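Local coordinates for protein PlzA (Borrelia burgdorferi, PDB 7MIE) that binds the second messenger c-di-GMP through a PilZ domain and probably serves as a receptor in the signalling of the tick-borne spirochaete, at residues A[229-234]-A[240-245]; A[31-36]-A[74-79]. All blocks are in the same frame, centred on the assembly; numbering follows the deposited sequence.

Contact 1: residues A[229-234]-A[240-245]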
# COMPACT_ATOMS: atom_id res chain seq x y z
N LEU A 229 -18.66 -1.57 -14.42
CA LEU A 229 -19.40 -0.72 -13.52
C LEU A 229 -18.51 0.37 -12.94
O LEU A 229 -17.31 0.38 -13.12
CB LEU A 229 -20.05 -1.58 -12.42
CG LEU A 229 -19.07 -2.40 -11.59
CD1 LEU A 229 -18.48 -1.54 -10.47
CD2 LEU A 229 -19.77 -3.62 -11.02
N ILE A 230 -19.16 1.33 -12.28
CA ILE A 230 -18.46 2.39 -11.60
C ILE A 230 -18.96 2.37 -10.16
O ILE A 230 -20.17 2.42 -9.91
CB ILE A 230 -18.62 3.77 -12.29
CG1 ILE A 230 -17.96 3.78 -13.68
CG2 ILE A 230 -18.07 4.88 -11.42
CD1 ILE A 230 -18.49 4.83 -14.62
N PHE A 231 -18.02 2.18 -9.23
CA PHE A 231 -18.33 2.17 -7.81
C PHE A 231 -17.95 3.53 -7.26
O PHE A 231 -16.88 4.04 -7.54
CB PHE A 231 -17.50 1.06 -7.14
CG PHE A 231 -17.43 1.05 -5.63
CD1 PHE A 231 -18.55 0.79 -4.87
CD2 PHE A 231 -16.21 1.24 -4.97
CE1 PHE A 231 -18.47 0.72 -3.48
CE2 PHE A 231 -16.12 1.17 -3.59
CZ PHE A 231 -17.26 0.92 -2.85
N SER A 232 -18.85 4.12 -6.47
CA SER A 232 -18.56 5.43 -5.94
C SER A 232 -19.16 5.61 -4.56
O SER A 232 -20.12 4.93 -4.16
CB SER A 232 -19.04 6.52 -6.91
OG SER A 232 -20.46 6.58 -6.91
N PHE A 233 -18.54 6.53 -3.82
CA PHE A 233 -19.07 6.94 -2.53
C PHE A 233 -18.63 8.36 -2.22
O PHE A 233 -17.62 8.84 -2.72
CB PHE A 233 -18.58 6.01 -1.42
CG PHE A 233 -17.09 5.73 -1.45
CD1 PHE A 233 -16.58 4.67 -2.20
CD2 PHE A 233 -16.21 6.49 -0.69
CE1 PHE A 233 -15.21 4.40 -2.20
CE2 PHE A 233 -14.84 6.21 -0.69
CZ PHE A 233 -14.35 5.16 -1.43
N GLU A 234 -19.39 9.02 -1.33
CA GLU A 234 -19.10 10.40 -0.99
C GLU A 234 -17.77 10.43 -0.26
O GLU A 234 -17.49 9.56 0.56
CB GLU A 234 -20.21 10.98 -0.10
CG GLU A 234 -21.56 11.07 -0.79
CD GLU A 234 -21.99 12.44 -1.29
OE1 GLU A 234 -23.21 12.66 -1.40
OE2 GLU A 234 -21.10 13.28 -1.59
N ILE A 240 -15.86 9.88 -4.80
CA ILE A 240 -14.79 9.12 -5.44
C ILE A 240 -15.42 8.08 -6.36
O ILE A 240 -16.36 7.40 -5.97
CB ILE A 240 -13.86 8.44 -4.41
CG1 ILE A 240 -12.95 9.46 -3.74
CG2 ILE A 240 -13.04 7.32 -5.04
CD1 ILE A 240 -11.74 8.85 -3.06
N PHE A 241 -14.92 8.00 -7.59
CA PHE A 241 -15.42 7.11 -8.62
C PHE A 241 -14.30 6.13 -8.97
O PHE A 241 -13.17 6.54 -9.24
CB PHE A 241 -15.82 7.89 -9.88
CG PHE A 241 -16.95 8.86 -9.63
CD1 PHE A 241 -18.27 8.45 -9.71
CD2 PHE A 241 -16.68 10.17 -9.26
CE1 PHE A 241 -19.31 9.33 -9.42
CE2 PHE A 241 -17.71 11.05 -8.99
CZ PHE A 241 -19.02 10.64 -9.07
N ILE A 242 -14.66 4.84 -8.96
CA ILE A 242 -13.70 3.80 -9.31
C ILE A 242 -14.35 2.86 -10.31
O ILE A 242 -15.36 2.21 -10.03
CB ILE A 242 -13.26 3.00 -8.05
CG1 ILE A 242 -12.94 3.95 -6.90
CG2 ILE A 242 -12.10 2.08 -8.39
CD1 ILE A 242 -12.66 3.25 -5.58
N GLU A 243 -13.69 2.72 -11.46
CA GLU A 243 -14.15 1.81 -12.50
C GLU A 243 -13.68 0.40 -12.16
O GLU A 243 -12.57 0.20 -11.66
CB GLU A 243 -13.59 2.29 -13.84
CG GLU A 243 -14.01 3.72 -14.14
CD GLU A 243 -13.50 4.27 -15.47
OE1 GLU A 243 -13.55 3.52 -16.45
OE2 GLU A 243 -13.01 5.44 -15.51
N GLY A 244 -14.55 -0.57 -12.44
CA GLY A 244 -14.27 -1.96 -12.13
C GLY A 244 -15.19 -2.92 -12.89
O GLY A 244 -15.97 -2.50 -13.75
N LYS A 245 -15.05 -4.21 -12.57
CA LYS A 245 -15.80 -5.29 -13.20
C LYS A 245 -16.34 -6.20 -12.11
O LYS A 245 -15.74 -6.36 -11.05
CB LYS A 245 -14.88 -6.09 -14.13
CG LYS A 245 -14.31 -5.27 -15.28
CD LYS A 245 -13.56 -6.07 -16.32
CE LYS A 245 -12.83 -5.21 -17.33
NZ LYS A 245 -13.44 -3.87 -17.49
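L229 to F233 and I240 to G244 pair as antiparallel strands of a β-hairpin, with the hydrogen-bonded pairs L229–G244, F231–I242 and F233–I240 giving six backbone bonds and the two short strand segments running at 153° to each other. The central pair is the tightest, F231 N to I242 O and I242 N to F231 O both measuring 2.8 Å, whereas F233 N to I240 O stretches to 3.2 Å near the turn. The CA atoms of residues in the non-hydrogen-bonded pairs make CA-H...O contacts with carbonyls of the neighbouring hydrogen-bonded pairs, as from S232 CA to I240 O at 3.0 Å.

Side chains alternate between two faces. On one, F231 and I242 run side by side in the same direction, and the I242 CD1 methyl meets the edge of the F231 ring, 4.1 Å from CD2. The F233 ring leans across toward the partner strand, because CG sits between the backbone N and the carbonyl carbon (chi1 47°); one of its faces thereby comes over I240 CB. The other face carries I230, S232, F241 and E243. Here S232 CB packs 3.5 Å from F241 CD1, while I230 CG2 reaches the ring edge in its plane. I230 and E243 lie alongside through their aliphatic parts, CG1 to CG at 4.0 Å. The E243 carboxylate is engaged by K270, and S232 OG bonds to E239. K245 is salt-bridged to D228, and strand 240-250 runs on to K247, which binds c-di-GMP.

The hairpin is flanked in its sheet by strand 189-193, bonded to I230 and S232, and strand 260-266, where A265 pairs with K245. Helix 273-283 packs onto the face bearing F233, I240 and I242, through Y275, L278 and E274.

Contact 2: residues A[31-36]-A[74-79]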
# COMPACT_ATOMS: atom_id res chain seq x y z
N ARG A 31 18.50 -12.55 -6.39
CA ARG A 31 18.89 -11.92 -7.65
C ARG A 31 17.91 -12.29 -8.76
O ARG A 31 17.52 -11.41 -9.55
CB ARG A 31 20.33 -12.32 -8.05
CG ARG A 31 21.40 -11.68 -7.18
CD ARG A 31 22.86 -12.03 -7.50
NE ARG A 31 23.25 -13.44 -7.57
CZ ARG A 31 23.23 -14.15 -8.70
NH1 ARG A 31 22.84 -13.57 -9.81
NH2 ARG A 31 23.59 -15.42 -8.71
N ASP A 32 17.49 -13.56 -8.82
CA ASP A 32 16.50 -13.99 -9.82
C ASP A 32 15.17 -13.24 -9.63
O ASP A 32 14.56 -12.75 -10.57
CB ASP A 32 16.17 -15.48 -9.73
CG ASP A 32 17.34 -16.43 -9.98
OD1 ASP A 32 18.36 -15.98 -10.55
OD2 ASP A 32 17.24 -17.60 -9.54
N TYR A 33 14.71 -13.12 -8.37
CA TYR A 33 13.47 -12.41 -8.11
C TYR A 33 13.58 -10.92 -8.45
O TYR A 33 12.63 -10.35 -8.98
CB TYR A 33 13.18 -12.46 -6.61
CG TYR A 33 12.41 -13.67 -6.14
CD1 TYR A 33 11.23 -14.04 -6.76
CD2 TYR A 33 12.81 -14.35 -5.00
CE1 TYR A 33 10.50 -15.12 -6.29
CE2 TYR A 33 12.06 -15.41 -4.49
CZ TYR A 33 10.89 -15.78 -5.13
OH TYR A 33 10.15 -16.85 -4.70
N GLY A 34 14.74 -10.30 -8.18
CA GLY A 34 15.06 -8.92 -8.55
C GLY A 34 14.87 -8.65 -10.04
O GLY A 34 14.25 -7.66 -10.45
N ALA A 35 15.34 -9.61 -10.85
CA ALA A 35 15.25 -9.46 -12.30
C ALA A 35 13.82 -9.69 -12.76
O ALA A 35 13.27 -8.91 -13.52
CB ALA A 35 16.19 -10.44 -12.98
N LYS A 36 13.19 -10.74 -12.23
CA LYS A 36 11.86 -11.16 -12.65
C LYS A 36 10.84 -10.08 -12.31
O LYS A 36 9.90 -9.87 -13.08
CB LYS A 36 11.50 -12.48 -11.95
CG LYS A 36 10.16 -13.05 -12.36
CD LYS A 36 9.91 -14.45 -11.84
CE LYS A 36 8.49 -14.82 -12.23
NZ LYS A 36 8.31 -16.27 -12.27
N ILE A 74 6.73 -2.27 -0.83
CA ILE A 74 8.08 -2.81 -0.82
C ILE A 74 8.30 -3.62 -2.09
O ILE A 74 7.37 -4.27 -2.59
CB ILE A 74 8.29 -3.62 0.46
CG1 ILE A 74 9.76 -4.04 0.62
CG2 ILE A 74 7.36 -4.84 0.51
CD1 ILE A 74 10.10 -4.45 2.06
N SER A 75 9.56 -3.61 -2.55
CA SER A 75 9.91 -4.29 -3.79
C SER A 75 11.21 -5.06 -3.54
O SER A 75 11.67 -5.15 -2.40
CB SER A 75 10.09 -3.30 -4.91
OG SER A 75 8.86 -2.62 -5.23
N MET A 76 11.76 -5.73 -4.58
CA MET A 76 12.91 -6.58 -4.30
C MET A 76 14.16 -5.80 -3.90
O MET A 76 14.97 -6.29 -3.10
CB MET A 76 13.27 -7.41 -5.54
CG MET A 76 12.27 -8.53 -5.76
SD MET A 76 11.98 -9.64 -4.35
CE MET A 76 13.64 -10.07 -3.84
N ASP A 77 14.33 -4.61 -4.49
CA ASP A 77 15.54 -3.89 -4.14
C ASP A 77 15.27 -2.41 -3.91
O ASP A 77 16.18 -1.59 -3.99
CB ASP A 77 16.70 -4.16 -5.10
CG ASP A 77 16.34 -3.86 -6.53
OD1 ASP A 77 15.67 -2.83 -6.76
OD2 ASP A 77 16.69 -4.70 -7.41
N SER A 78 14.01 -2.11 -3.58
CA SER A 78 13.64 -0.73 -3.34
C SER A 78 12.37 -0.77 -2.51
O SER A 78 11.78 -1.84 -2.34
CB SER A 78 13.39 0.05 -4.64
OG SER A 78 12.31 -0.52 -5.40
N LEU A 79 12.00 0.41 -1.98
CA LEU A 79 10.71 0.52 -1.32
C LEU A 79 10.19 1.94 -1.51
O LEU A 79 10.93 2.81 -1.98
CB LEU A 79 10.85 0.06 0.13
CG LEU A 79 11.42 1.04 1.17
CD1 LEU A 79 11.57 0.32 2.54
CD2 LEU A 79 12.76 1.63 0.74
O HOH W 1 13.61 -5.69 -8.73
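A tight β-hairpin connection between strands 65-74 and 78-84 meets the last turn of the N-terminal helix 26-36, and a single residue of the connection, M76, makes the direct contact with Y33 and G34. It is a small junction, burying 149 Å² over the two segments. The M76 chain bends at both chi2 (-53°) and chi3, which folds its sulfur and terminal methyl back alongside the helix. CE lies 3.7 Å from Y33 CB, and SD is 3.8 Å from that same carbon, so the thioether is pressed against the root of the tyrosine side chain. Farther out, SD forms a Met-aromatic contact with the Y33 ring, 5.3 Å from the centroid and approaching obliquely, 44° off the ring normal. M76 CG touches the helix backbone at Y33 O, 3.7 Å away, while M76 CB rests 3.8 Å from G34 CA.

Beside this apolar patch, a water 2.7 Å from G34 O also lies within weak hydrogen-bonding distance of D77 OD2. The last backbone bond of the β-hairpin, from S75 N to S78 O (2.8 Å), lies at the base of the two-residue connection M76-D77.

Y33 is held at its other end by the hydroxyl, which bonds to D160, and K29 forms a cation-pi contact with its ring. I153 and K157 also touch Y33, and L159 touches M76, all from helix 149-164. The contact is thus a three-way packing of two helices and a hairpin turn, joining the N-terminal helix and helix 149-164 to a hairpin end of the antiparallel sheet, all within the PilZN3 region.

Overall arrangement
From the N terminus, helix 26-36 is followed by helix 46-52 and the first strands of the N-terminal sheet before the turn at 74-79 comes back to helix 26-36, so contact 2 closes a loop of 37 intervening residues. The chain then completes that sheet and passes along helix 149-164 into the second sheet, which belongs to the c-di-GMP-binding half. Contact 1 closes a much shorter loop there, only five residues, as a local hairpin. The two are in series, neither nested nor crossed, and lie on opposite sides of the chain's centre with their own centres 32 Å apart. Contact 2 attaches a helix to one sheet, and contact 1 joins two neighbouring strands of the other.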